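Long-range contacts in type IV secretion system protein DotB (Yersinia pseudotuberculosis IP 31758, PDB 6GEF), which probably hydrolyses ATP to power type IVb secretion, working as a hexameric AAA+ ATPase of the GspE family: residues D55-Q60 with E147-S152; I179-G184 with R321-Q326; N292-M297 with K361-V366. All blocks are in the same frame, centred on the assembly; numbering follows the deposited sequence.

Contact 1: D55-Q60 with E147-S152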
ATOM      1  N   ASP A  55      21.580 -37.942   7.726  1.00 60.03           N
ATOM      2  CA  ASP A  55      20.255 -37.548   8.222  1.00 60.13           C
ATOM      3  C   ASP A  55      19.561 -38.769   8.806  1.00 57.12           C
ATOM      4  O   ASP A  55      19.715 -39.876   8.314  1.00 54.51           O
ATOM      5  CB  ASP A  55      19.359 -36.957   7.100  1.00 61.97           C
ATOM      6  CG  ASP A  55      20.102 -35.981   6.197  1.00 65.37           C
ATOM      7  OD1 ASP A  55      20.881 -36.454   5.339  1.00 63.62           O
ATOM      8  OD2 ASP A  55      19.966 -34.763   6.404  1.00 74.73           O
ATOM      9  N   ILE A  56      18.810 -38.548   9.871  1.00 57.49           N
ATOM     10  CA  ILE A  56      18.019 -39.572  10.529  1.00 59.88           C
ATOM     11  C   ILE A  56      16.573 -39.070  10.600  1.00 57.90           C
ATOM     12  O   ILE A  56      16.314 -37.912  10.933  1.00 55.74           O
ATOM     13  CB  ILE A  56      18.540 -39.901  11.945  1.00 63.03           C
ATOM     14  CG1 ILE A  56      17.453 -40.653  12.730  1.00 66.63           C
ATOM     15  CG2 ILE A  56      18.963 -38.695  12.672  1.00 63.05           C
ATOM     16  CD1 ILE A  56      17.835 -40.978  14.155  1.00 76.11           C
ATOM     17  N   ILE A  57      15.646 -39.943  10.243  1.00 57.84           N
ATOM     18  CA  ILE A  57      14.238 -39.630  10.161  1.00 55.16           C
ATOM     19  C   ILE A  57      13.491 -40.513  11.126  1.00 53.86           C
ATOM     20  O   ILE A  57      13.563 -41.738  11.031  1.00 52.96           O
ATOM     21  CB  ILE A  57      13.695 -39.824   8.704  1.00 55.87           C
ATOM     22  CG1 ILE A  57      14.625 -39.132   7.713  1.00 57.23           C
ATOM     23  CG2 ILE A  57      12.299 -39.263   8.594  1.00 55.65           C
ATOM     24  CD1 ILE A  57      14.115 -39.187   6.297  1.00 59.55           C
ATOM     25  N   ILE A  58      12.746 -39.897  12.028  1.00 53.24           N
ATOM     26  CA  ILE A  58      11.830 -40.594  12.934  1.00 53.84           C
ATOM     27  C   ILE A  58      10.419 -40.195  12.551  1.00 53.51           C
ATOM     28  O   ILE A  58      10.042 -39.034  12.688  1.00 53.89           O
ATOM     29  CB  ILE A  58      12.120 -40.264  14.403  1.00 53.57           C
ATOM     30  CG1 ILE A  58      13.606 -40.450  14.730  1.00 53.33           C
ATOM     31  CG2 ILE A  58      11.259 -41.096  15.316  1.00 54.72           C
ATOM     32  CD1 ILE A  58      14.523 -39.364  14.230  1.00 52.40           C
ATOM     33  N   LYS A  59       9.653 -41.163  12.056  1.00 55.52           N
ATOM     34  CA  LYS A  59       8.230 -40.952  11.772  1.00 57.39           C
ATOM     35  C   LYS A  59       7.455 -42.168  12.242  1.00 57.24           C
ATOM     36  O   LYS A  59       7.944 -43.293  12.190  1.00 55.02           O
ATOM     37  CB  LYS A  59       7.987 -40.725  10.279  1.00 59.18           C
ATOM     38  CG  LYS A  59       6.613 -40.199   9.967  1.00 62.26           C
ATOM     39  CD  LYS A  59       6.387 -40.173   8.441  1.00 66.41           C
ATOM     40  CE  LYS A  59       5.903 -41.519   7.920  1.00 70.61           C
ATOM     41  NZ  LYS A  59       4.827 -41.312   6.880  1.00 74.21           N
ATOM     42  N   GLN A  60       6.230 -41.921  12.701  1.00 59.22           N
ATOM     43  CA  GLN A  60       5.295 -43.000  13.015  1.00 62.62           C
ATOM     44  C   GLN A  60       5.112 -43.954  11.805  1.00 66.20           C
ATOM     45  O   GLN A  60       5.267 -43.515  10.648  1.00 66.91           O
ATOM     46  CB  GLN A  60       3.949 -42.437  13.410  1.00 64.27           C
ATOM     47  CG  GLN A  60       3.083 -43.395  14.201  1.00 67.28           C
ATOM     48  CD  GLN A  60       2.393 -44.468  13.332  1.00 69.17           C
ATOM     49  OE1 GLN A  60       2.386 -44.409  12.095  1.00 71.13           O
ATOM     50  NE2 GLN A  60       1.846 -45.448  13.979  1.00 69.78           N
ATOM     51  N   GLU A 147       6.812 -35.543  12.582  1.00 58.46           N
ATOM     52  CA  GLU A 147       7.992 -36.154  11.933  1.00 60.78           C
ATOM     53  C   GLU A 147       9.227 -35.402  12.396  1.00 58.14           C
ATOM     54  O   GLU A 147       9.242 -34.167  12.395  1.00 60.37           O
ATOM     55  CB  GLU A 147       7.875 -36.084  10.402  1.00 62.56           C
ATOM     56  CG  GLU A 147       8.225 -37.391   9.713  1.00 69.09           C
ATOM     57  CD  GLU A 147       9.407 -37.263   8.794  1.00 75.78           C
ATOM     58  OE1 GLU A 147       9.437 -36.298   7.993  1.00 77.19           O
ATOM     59  OE2 GLU A 147      10.291 -38.141   8.846  1.00 88.15           O
ATOM     60  N   ILE A 148      10.252 -36.145  12.772  1.00 55.65           N
ATOM     61  CA  ILE A 148      11.524 -35.584  13.220  1.00 55.84           C
ATOM     62  C   ILE A 148      12.577 -35.886  12.161  1.00 52.08           C
ATOM     63  O   ILE A 148      12.684 -37.027  11.684  1.00 49.43           O
ATOM     64  CB  ILE A 148      11.956 -36.159  14.581  1.00 55.84           C
ATOM     65  CG1 ILE A 148      10.890 -35.880  15.645  1.00 59.54           C
ATOM     66  CG2 ILE A 148      13.278 -35.579  15.005  1.00 55.19           C
ATOM     67  CD1 ILE A 148      10.613 -37.080  16.548  1.00 62.71           C
ATOM     68  N   VAL A 149      13.341 -34.863  11.789  1.00 49.90           N
ATOM     69  CA  VAL A 149      14.503 -35.009  10.934  1.00 51.13           C
ATOM     70  C   VAL A 149      15.701 -34.391  11.616  1.00 51.35           C
ATOM     71  O   VAL A 149      15.658 -33.241  12.027  1.00 50.96           O
ATOM     72  CB  VAL A 149      14.261 -34.339   9.558  1.00 49.44           C
ATOM     73  CG1 VAL A 149      15.470 -34.517   8.657  1.00 48.66           C
ATOM     74  CG2 VAL A 149      13.051 -34.969   8.869  1.00 48.35           C
ATOM     75  N   MET A 150      16.763 -35.172  11.757  1.00 55.70           N
ATOM     76  CA  MET A 150      18.010 -34.730  12.377  1.00 58.58           C
ATOM     77  C   MET A 150      19.116 -34.787  11.340  1.00 56.95           C
ATOM     78  O   MET A 150      19.319 -35.813  10.698  1.00 56.82           O
ATOM     79  CB  MET A 150      18.385 -35.619  13.570  1.00 60.16           C
ATOM     80  CG  MET A 150      17.215 -35.921  14.501  1.00 61.12           C
ATOM     81  SD  MET A 150      17.810 -36.317  16.189  1.00 65.85           S
ATOM     82  CE  MET A 150      18.607 -37.842  15.837  1.00 62.65           C
ATOM     83  N   ARG A 151      19.837 -33.667  11.191  1.00 57.40           N
ATOM     84  CA  ARG A 151      20.885 -33.537  10.191  1.00 62.10           C
ATOM     85  C   ARG A 151      22.205 -33.359  10.915  1.00 59.94           C
ATOM     86  O   ARG A 151      22.433 -32.314  11.561  1.00 61.52           O
ATOM     87  CB  ARG A 151      20.606 -32.335   9.260  1.00 64.56           C
ATOM     88  CG  ARG A 151      19.429 -32.583   8.314  1.00 66.96           C
ATOM     89  CD  ARG A 151      18.688 -31.314   7.932  1.00 70.99           C
ATOM     90  NE  ARG A 151      18.141 -30.617   9.104  1.00 76.23           N
ATOM     91  CZ  ARG A 151      18.088 -29.293   9.238  1.00 80.51           C
ATOM     92  NH1 ARG A 151      18.575 -28.474   8.275  1.00 79.77           N
ATOM     93  NH2 ARG A 151      17.522 -28.786  10.341  1.00 79.18           N
ATOM     94  N   SER A 152      23.089 -34.337  10.797  1.00 61.44           N
ATOM     95  CA  SER A 152      24.421 -34.234  11.403  1.00 64.96           C
ATOM     96  C   SER A 152      25.081 -32.900  11.061  1.00 62.12           C
ATOM     97  O   SER A 152      25.050 -32.474   9.935  1.00 60.29           O
ATOM     98  CB  SER A 152      25.307 -35.392  10.951  1.00 65.90           C
ATOM     99  OG  SER A 152      25.822 -35.138   9.669  1.00 72.06           O
TER
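Ile-56 and Met-150 pair backbone to backbone, as do Ile-58 and Ile-148, tying 55-59 to 147-152 at 167° between strand directions. Each pair exchanges two hydrogen bonds; Met-150 N reaches Ile-56 O at 2.9 Å, and Ile-148 N meets Ile-58 O at 2.9 Å and almost straight (178°).

Apolar packing dominates the face of Ile-56, Ile-58, Ile-148 and Met-150. Met-150 lies alongside Ile-56, and a bend at chi3 (-68°) brings its CE back to 3.6 Å from Ile-56 CD1. Ile-58 CD1 approaches Ile-148 CG2 at 4.1 Å. Helices 38-50 and 82-93 cover this side.

The other face is mixed: the non-hydrogen-bonded pair Ile-57 and Val-149 lies between Asp-55/Arg-151 and Lys-59/Glu-147, whose charged groups do not bond across the strands. Asp-55 OD2 lies over the aliphatic part of Arg-151 but 5.3 Å from its NE. Lys-59 and Glu-147 touch through their methylenes, while their polar ends turn to a second subunit, Lys-59 NZ to Ile-233 O and Glu-147 OE1 in a salt bridge to Arg-255 NH1, both of that subunit. The result is an antiparallel strand pair inside a six-stranded sheet, one face under helices and the other at a subunit interface.

Contact 2: I179-G184 with R321-Q326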
ATOM      1  N   ILE A 179      36.352 -13.406  -7.728  1.00 62.13           N
ATOM      2  CA  ILE A 179      35.299 -14.270  -7.228  1.00 63.45           C
ATOM      3  C   ILE A 179      35.666 -15.714  -7.588  1.00 65.34           C
ATOM      4  O   ILE A 179      35.861 -16.041  -8.758  1.00 70.28           O
ATOM      5  CB  ILE A 179      33.939 -13.908  -7.832  1.00 64.29           C
ATOM      6  CG1 ILE A 179      33.574 -12.458  -7.482  1.00 66.68           C
ATOM      7  CG2 ILE A 179      32.857 -14.832  -7.315  1.00 62.18           C
ATOM      8  CD1 ILE A 179      32.313 -11.962  -8.184  1.00 65.91           C
ATOM      9  N   VAL A 180      35.767 -16.567  -6.564  1.00 61.93           N
ATOM     10  CA  VAL A 180      35.811 -18.005  -6.744  1.00 60.05           C
ATOM     11  C   VAL A 180      34.416 -18.559  -6.459  1.00 59.65           C
ATOM     12  O   VAL A 180      33.847 -18.307  -5.392  1.00 58.02           O
ATOM     13  CB  VAL A 180      36.845 -18.640  -5.801  1.00 59.87           C
ATOM     14  CG1 VAL A 180      36.934 -20.149  -6.032  1.00 60.13           C
ATOM     15  CG2 VAL A 180      38.208 -17.990  -5.999  1.00 61.03           C
ATOM     16  N   MET A 181      33.883 -19.318  -7.413  1.00 58.29           N
ATOM     17  CA  MET A 181      32.539 -19.860  -7.325  1.00 59.80           C
ATOM     18  C   MET A 181      32.644 -21.390  -7.414  1.00 60.03           C
ATOM     19  O   MET A 181      33.307 -21.918  -8.316  1.00 60.80           O
ATOM     20  CB  MET A 181      31.654 -19.346  -8.458  1.00 61.73           C
ATOM     21  CG  MET A 181      31.535 -17.830  -8.474  1.00 65.34           C
ATOM     22  SD  MET A 181      31.134 -17.102 -10.095  1.00 69.02           S
ATOM     23  CE  MET A 181      29.557 -17.783 -10.382  1.00 69.33           C
ATOM     24  N   VAL A 182      31.976 -22.086  -6.497  1.00 57.79           N
ATOM     25  CA  VAL A 182      31.731 -23.499  -6.596  1.00 59.13           C
ATOM     26  C   VAL A 182      30.226 -23.679  -6.800  1.00 56.84           C
ATOM     27  O   VAL A 182      29.419 -23.217  -6.017  1.00 51.92           O
ATOM     28  CB  VAL A 182      32.222 -24.296  -5.367  1.00 60.45           C
ATOM     29  CG1 VAL A 182      33.626 -23.825  -4.987  1.00 61.38           C
ATOM     30  CG2 VAL A 182      31.293 -24.125  -4.214  1.00 61.56           C
ATOM     31  N   ALA A 183      29.847 -24.385  -7.865  1.00 59.78           N
ATOM     32  CA  ALA A 183      28.483 -24.593  -8.258  1.00 59.96           C
ATOM     33  C   ALA A 183      28.051 -26.022  -7.943  1.00 61.03           C
ATOM     34  O   ALA A 183      28.855 -26.898  -7.640  1.00 65.16           O
ATOM     35  CB  ALA A 183      28.299 -24.309  -9.740  1.00 60.22           C
ATOM     36  N   GLY A 184      26.733 -26.233  -8.001  1.00 60.09           N
ATOM     37  CA  GLY A 184      26.162 -27.533  -7.807  1.00 61.62           C
ATOM     38  C   GLY A 184      24.718 -27.456  -7.404  1.00 65.53           C
ATOM     39  O   GLY A 184      24.239 -26.440  -6.921  1.00 59.02           O
ATOM     40  N   ARG A 321      37.363 -15.457 -11.082  1.00 70.58           N
ATOM     41  CA  ARG A 321      38.700 -16.015 -11.125  1.00 70.14           C
ATOM     42  C   ARG A 321      38.741 -17.523 -11.327  1.00 66.42           C
ATOM     43  O   ARG A 321      39.794 -18.063 -11.691  1.00 62.27           O
ATOM     44  CB  ARG A 321      39.474 -15.639  -9.846  1.00 72.35           C
ATOM     45  CG  ARG A 321      40.334 -14.391  -9.992  1.00 77.15           C
ATOM     46  CD  ARG A 321      40.913 -14.262 -11.401  1.00 84.35           C
ATOM     47  NE  ARG A 321      42.332 -13.934 -11.395  1.00 93.96           N
ATOM     48  CZ  ARG A 321      43.298 -14.847 -11.482  1.00 98.32           C
ATOM     49  NH1 ARG A 321      43.002 -16.154 -11.580  1.00 97.10           N
ATOM     50  NH2 ARG A 321      44.578 -14.462 -11.482  1.00 95.50           N
ATOM     51  N   PHE A 322      37.622 -18.211 -11.114  1.00 64.56           N
ATOM     52  CA  PHE A 322      37.630 -19.664 -11.024  1.00 64.06           C
ATOM     53  C   PHE A 322      36.216 -20.183 -10.744  1.00 60.14           C
ATOM     54  O   PHE A 322      35.527 -19.673  -9.852  1.00 57.79           O
ATOM     55  CB  PHE A 322      38.569 -20.144  -9.889  1.00 65.32           C
ATOM     56  CG  PHE A 322      38.878 -21.597  -9.952  1.00 66.99           C
ATOM     57  CD1 PHE A 322      37.952 -22.505  -9.515  1.00 65.84           C
ATOM     58  CD2 PHE A 322      40.107 -22.069 -10.423  1.00 68.75           C
ATOM     59  CE1 PHE A 322      38.216 -23.869  -9.543  1.00 65.13           C
ATOM     60  CE2 PHE A 322      40.367 -23.420 -10.443  1.00 69.33           C
ATOM     61  CZ  PHE A 322      39.418 -24.311 -10.007  1.00 68.88           C
ATOM     62  N   ILE A 323      35.807 -21.215 -11.486  1.00 63.64           N
ATOM     63  CA  ILE A 323      34.457 -21.739 -11.406  1.00 64.18           C
ATOM     64  C   ILE A 323      34.558 -23.249 -11.242  1.00 65.28           C
ATOM     65  O   ILE A 323      35.060 -23.946 -12.131  1.00 65.93           O
ATOM     66  CB  ILE A 323      33.604 -21.380 -12.645  1.00 66.53           C
ATOM     67  CG1 ILE A 323      33.457 -19.867 -12.776  1.00 67.86           C
ATOM     68  CG2 ILE A 323      32.274 -22.114 -12.610  1.00 66.02           C
ATOM     69  CD1 ILE A 323      32.139 -19.394 -13.361  1.00 68.00           C
ATOM     70  N   MET A 324      34.055 -23.757 -10.112  1.00 64.67           N
ATOM     71  CA  MET A 324      33.905 -25.188  -9.882  1.00 63.25           C
ATOM     72  C   MET A 324      32.426 -25.520  -9.782  1.00 63.97           C
ATOM     73  O   MET A 324      31.715 -24.997  -8.948  1.00 69.49           O
ATOM     74  CB  MET A 324      34.610 -25.580  -8.589  1.00 62.97           C
ATOM     75  CG  MET A 324      34.778 -27.087  -8.409  1.00 62.92           C
ATOM     76  SD  MET A 324      35.758 -27.516  -6.973  1.00 62.55           S
ATOM     77  CE  MET A 324      37.386 -27.610  -7.697  1.00 64.50           C
ATOM     78  N   ALA A 325      31.966 -26.382 -10.687  1.00 63.93           N
ATOM     79  CA  ALA A 325      30.792 -27.228 -10.430  1.00 63.22           C
ATOM     80  C   ALA A 325      31.226 -28.579  -9.887  1.00 59.41           C
ATOM     81  O   ALA A 325      32.222 -29.135 -10.317  1.00 58.82           O
ATOM     82  CB  ALA A 325      29.985 -27.423 -11.712  1.00 64.90           C
ATOM     83  N   GLN A 326      30.468 -29.077  -8.922  1.00 58.27           N
ATOM     84  CA  GLN A 326      30.682 -30.406  -8.355  1.00 55.57           C
ATOM     85  C   GLN A 326      29.386 -31.111  -8.150  1.00 52.66           C
ATOM     86  O   GLN A 326      28.375 -30.492  -7.829  1.00 49.92           O
ATOM     87  CB  GLN A 326      31.424 -30.325  -7.021  1.00 56.99           C
ATOM     88  CG  GLN A 326      30.789 -29.337  -6.033  1.00 56.37           C
ATOM     89  CD  GLN A 326      31.689 -29.062  -4.857  1.00 56.27           C
ATOM     90  OE1 GLN A 326      32.895 -29.316  -4.910  1.00 60.32           O
ATOM     91  NE2 GLN A 326      31.132 -28.503  -3.820  1.00 55.28           N
TER
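Met-181 lies side by side with Ile-323, SD 4.1 Å from the Ile-323 CD1 methyl, and the two form a ridge against Val-296 of helix 293-302. Next along this face the profile drops: Ala-183 CB and Ala-325 CB, 4.1 Å apart, make a low step, and Asn-292 at the start of that helix rests on Ala-325.

The reverse face is bulkier. Val-180 turns CG1 anti to its own nitrogen (chi1 -178°), bringing that methyl to 4.2 Å from Phe-322 CB. Val-182, rotated differently (chi1 -45°), also sets CG1 against Met-324 CB, at 4.1 Å. Helix 187-203 fills in over Val-182, while Met-173 covers Phe-322 and Met-324.

A parallel ladder carries both reliefs, the strands running 15° apart. Met-181 uses both its backbone groups: N donates to Phe-322 O (3.0 Å) and O accepts from Met-324 N (2.7 Å). At the far end Gln-326 N bonds to Ala-183 O from above the carbonyl plane, and Gln-326 OE1 bonds to Thr-193 of helix 187-203. Backbone polarity is thus sealed between apolar layers, with side-chain polarity confined to the ends: Arg-321 at one, Gln-326 at the other, near where strand 179-183 leads through Gly-184 into a probable Walker A loop.

Contact 3: N292-M297 with K361-V366; sequences NCSAVM and KVASEV
Val-366 sets CG1 against the backbone of the facing helix, 3.4 Å from Ser-294 CA and 4.3 Å from Met-297 CB. With chi1 at 85° this methyl sits between the valine's own nitrogen and carbonyl carbon, packed among Cys-293, Ser-294 and Met-297. One turn earlier, Val-362 CG1 meets Met-297 CG at 3.7 Å; the methionine chain bends at chi2 (62°), and the two side chains cross at a slant. Ser-294 and Ala-363 complete the first shell. Their CA atoms are 4.7 Å apart, with Ser-294 CB lying 3.8 Å from Ala-363 O. These small side chains let the backbones come close, and the short helical axes approach to 8.1 Å. No hydrogen bond spans the contact, so it rests on van der Waals packing.

Farther out, the apolar partners are backed by other helices and by the sheet. Met-297 also packs on Ile-323 of strand 320-330 and on Leu-316 of helix 306-319, whereas Val-362 is flanked by Ile-313 and by Leu-353 of helix 347-355. Asn-292 occupies the N-cap position of helix 293-302, immediately before the turn that carries Ser-294. The result is an antiparallel helix-helix packing (161°) in which a helix lying on the central sheet of the P-loop NTPase domain receives helix 362-372 from the C-terminal helical region.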
ATOM      1  N   ASN A 292      26.961 -26.927 -14.095  1.00 68.36           N
ATOM      2  CA  ASN A 292      28.315 -26.862 -14.657  1.00 68.08           C
ATOM      3  C   ASN A 292      28.607 -25.430 -15.027  1.00 69.93           C
ATOM      4  O   ASN A 292      27.726 -24.574 -15.088  1.00 77.42           O
ATOM      5  CB  ASN A 292      28.476 -27.785 -15.861  1.00 69.72           C
ATOM      6  CG  ASN A 292      27.707 -27.288 -17.074  1.00 73.90           C
ATOM      7  OD1 ASN A 292      26.505 -27.222 -17.133  1.00 70.47           O
ATOM      8  ND2 ASN A 292      28.496 -26.896 -18.095  1.00 78.71           N
ATOM      9  N   CYS A 293      29.880 -25.164 -15.330  1.00 71.12           N
ATOM     10  CA  CYS A 293      30.384 -23.791 -15.410  1.00 70.61           C
ATOM     11  C   CYS A 293      29.604 -22.929 -16.423  1.00 70.22           C
ATOM     12  O   CYS A 293      29.034 -21.911 -16.080  1.00 71.70           O
ATOM     13  CB  CYS A 293      31.851 -23.764 -15.714  1.00 73.23           C
ATOM     14  SG  CYS A 293      32.856 -24.922 -14.771  1.00 73.93           S
ATOM     15  N   SER A 294      29.466 -23.471 -17.634  1.00 73.25           N
ATOM     16  CA  SER A 294      28.583 -22.878 -18.624  1.00 75.74           C
ATOM     17  C   SER A 294      27.222 -22.493 -18.011  1.00 72.16           C
ATOM     18  O   SER A 294      26.769 -21.356 -18.169  1.00 69.62           O
ATOM     19  CB  SER A 294      28.376 -23.848 -19.799  1.00 78.94           C
ATOM     20  OG  SER A 294      27.058 -23.731 -20.345  1.00 82.35           O
ATOM     21  N   ALA A 295      26.626 -23.437 -17.295  1.00 68.77           N
ATOM     22  CA  ALA A 295      25.305 -23.178 -16.728  1.00 68.74           C
ATOM     23  C   ALA A 295      25.362 -22.077 -15.687  1.00 66.28           C
ATOM     24  O   ALA A 295      24.387 -21.335 -15.519  1.00 67.86           O
ATOM     25  CB  ALA A 295      24.724 -24.473 -16.129  1.00 70.26           C
ATOM     26  N   VAL A 296      26.481 -21.964 -14.963  1.00 63.41           N
ATOM     27  CA  VAL A 296      26.619 -20.911 -13.964  1.00 63.66           C
ATOM     28  C   VAL A 296      26.705 -19.571 -14.642  1.00 63.33           C
ATOM     29  O   VAL A 296      26.092 -18.564 -14.218  1.00 63.81           O
ATOM     30  CB  VAL A 296      27.752 -21.205 -12.987  1.00 66.83           C
ATOM     31  CG1 VAL A 296      28.398 -22.523 -13.339  1.00 70.09           C
ATOM     32  CG2 VAL A 296      28.734 -20.072 -12.960  1.00 67.08           C
ATOM     33  N   MET A 297      27.551 -19.449 -15.654  1.00 65.87           N
ATOM     34  CA  MET A 297      27.600 -18.235 -16.466  1.00 66.18           C
ATOM     35  C   MET A 297      26.211 -17.855 -16.955  1.00 65.65           C
ATOM     36  O   MET A 297      25.709 -16.761 -16.688  1.00 64.78           O
ATOM     37  CB  MET A 297      28.558 -18.419 -17.634  1.00 71.39           C
ATOM     38  CG  MET A 297      29.654 -17.359 -17.713  1.00 75.18           C
ATOM     39  SD  MET A 297      30.724 -17.363 -16.292  1.00 73.19           S
ATOM     40  CE  MET A 297      31.950 -16.139 -16.905  1.00 80.14           C
ATOM     41  N   LYS A 361      26.880 -15.463 -26.220  1.00107.95           N
ATOM     42  CA  LYS A 361      27.732 -16.585 -26.472  1.00 99.62           C
ATOM     43  C   LYS A 361      28.697 -16.949 -25.352  1.00 89.30           C
ATOM     44  O   LYS A 361      29.499 -17.854 -25.490  1.00 85.30           O
ATOM     45  CB  LYS A 361      28.492 -16.384 -27.829  1.00103.24           C
ATOM     46  CG  LYS A 361      27.845 -17.091 -29.009  1.00104.95           C
ATOM     47  CD  LYS A 361      27.357 -18.516 -28.649  1.00104.97           C
ATOM     48  CE  LYS A 361      26.414 -19.042 -29.702  1.00106.22           C
ATOM     49  NZ  LYS A 361      26.318 -20.527 -29.636  1.00106.03           N
ATOM     50  N   VAL A 362      28.661 -16.194 -24.273  1.00 86.44           N
ATOM     51  CA  VAL A 362      29.576 -16.406 -23.144  1.00 81.95           C
ATOM     52  C   VAL A 362      29.455 -17.842 -22.619  1.00 80.32           C
ATOM     53  O   VAL A 362      30.453 -18.465 -22.251  1.00 76.61           O
ATOM     54  CB  VAL A 362      29.385 -15.346 -22.062  1.00 78.27           C
ATOM     55  CG1 VAL A 362      30.361 -15.587 -20.916  1.00 77.26           C
ATOM     56  CG2 VAL A 362      29.641 -13.967 -22.674  1.00 80.83           C
ATOM     57  N   ALA A 363      28.225 -18.349 -22.504  1.00 79.54           N
ATOM     58  CA  ALA A 363      28.007 -19.669 -21.957  1.00 77.41           C
ATOM     59  C   ALA A 363      28.703 -20.727 -22.810  1.00 81.50           C
ATOM     60  O   ALA A 363      29.617 -21.410 -22.368  1.00 84.67           O
ATOM     61  CB  ALA A 363      26.510 -19.937 -21.855  1.00 77.74           C
ATOM     62  N   SER A 364      28.242 -20.880 -24.060  1.00 84.98           N
ATOM     63  CA  SER A 364      28.905 -21.751 -25.010  1.00 86.51           C
ATOM     64  C   SER A 364      30.441 -21.593 -24.940  1.00 85.75           C
ATOM     65  O   SER A 364      31.156 -22.559 -24.675  1.00 90.72           O
ATOM     66  CB  SER A 364      28.403 -21.446 -26.426  1.00 89.42           C
ATOM     67  OG  SER A 364      28.269 -22.632 -27.181  1.00 95.02           O
ATOM     68  N   GLU A 365      30.924 -20.373 -25.147  1.00 85.64           N
ATOM     69  CA  GLU A 365      32.356 -20.159 -25.214  1.00 87.87           C
ATOM     70  C   GLU A 365      33.059 -20.647 -23.956  1.00 85.92           C
ATOM     71  O   GLU A 365      34.231 -21.046 -24.007  1.00 86.91           O
ATOM     72  CB  GLU A 365      32.676 -18.675 -25.474  1.00 89.49           C
ATOM     73  CG  GLU A 365      33.285 -18.397 -26.825  1.00 97.24           C
ATOM     74  CD  GLU A 365      34.778 -18.619 -26.882  1.00 99.25           C
ATOM     75  OE1 GLU A 365      35.411 -18.421 -25.825  1.00103.70           O
ATOM     76  OE2 GLU A 365      35.335 -18.960 -27.940  1.00 97.46           O
ATOM     77  N   VAL A 366      32.402 -20.529 -22.777  1.00 81.85           N
ATOM     78  CA  VAL A 366      32.999 -21.014 -21.560  1.00 80.68           C
ATOM     79  C   VAL A 366      32.925 -22.536 -21.430  1.00 78.80           C
ATOM     80  O   VAL A 366      33.778 -23.130 -20.773  1.00 80.52           O
ATOM     81  CB  VAL A 366      32.387 -20.289 -20.343  1.00 80.83           C
ATOM     82  CG1 VAL A 366      31.115 -20.955 -19.906  1.00 79.80           C
ATOM     83  CG2 VAL A 366      33.383 -20.261 -19.170  1.00 81.72           C
TER

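All three contacts are buried, but at different depths of the fold. Contact 2 lies nearest the centre of the chain, inside the mixed sheet; contact 3 is farther out, in the helical layer; contact 1 belongs to the separate antiparallel sheet, one face of it at a subunit interface, with its centre 31 Å from that of contact 2 and 38 Å from that of contact 3. Contacts 2 and 3 adjoin, their centres 12 Å apart, through helix 293-302, which packs on the sheet with one side and on helix 362-372 with another. Both strand pairs depend on backbone hydrogen bonds, whereas contact 3 has none across it. Charged groups edge the intersubunit face of contact 1, while contacts 2 and 3 are mainly apolar.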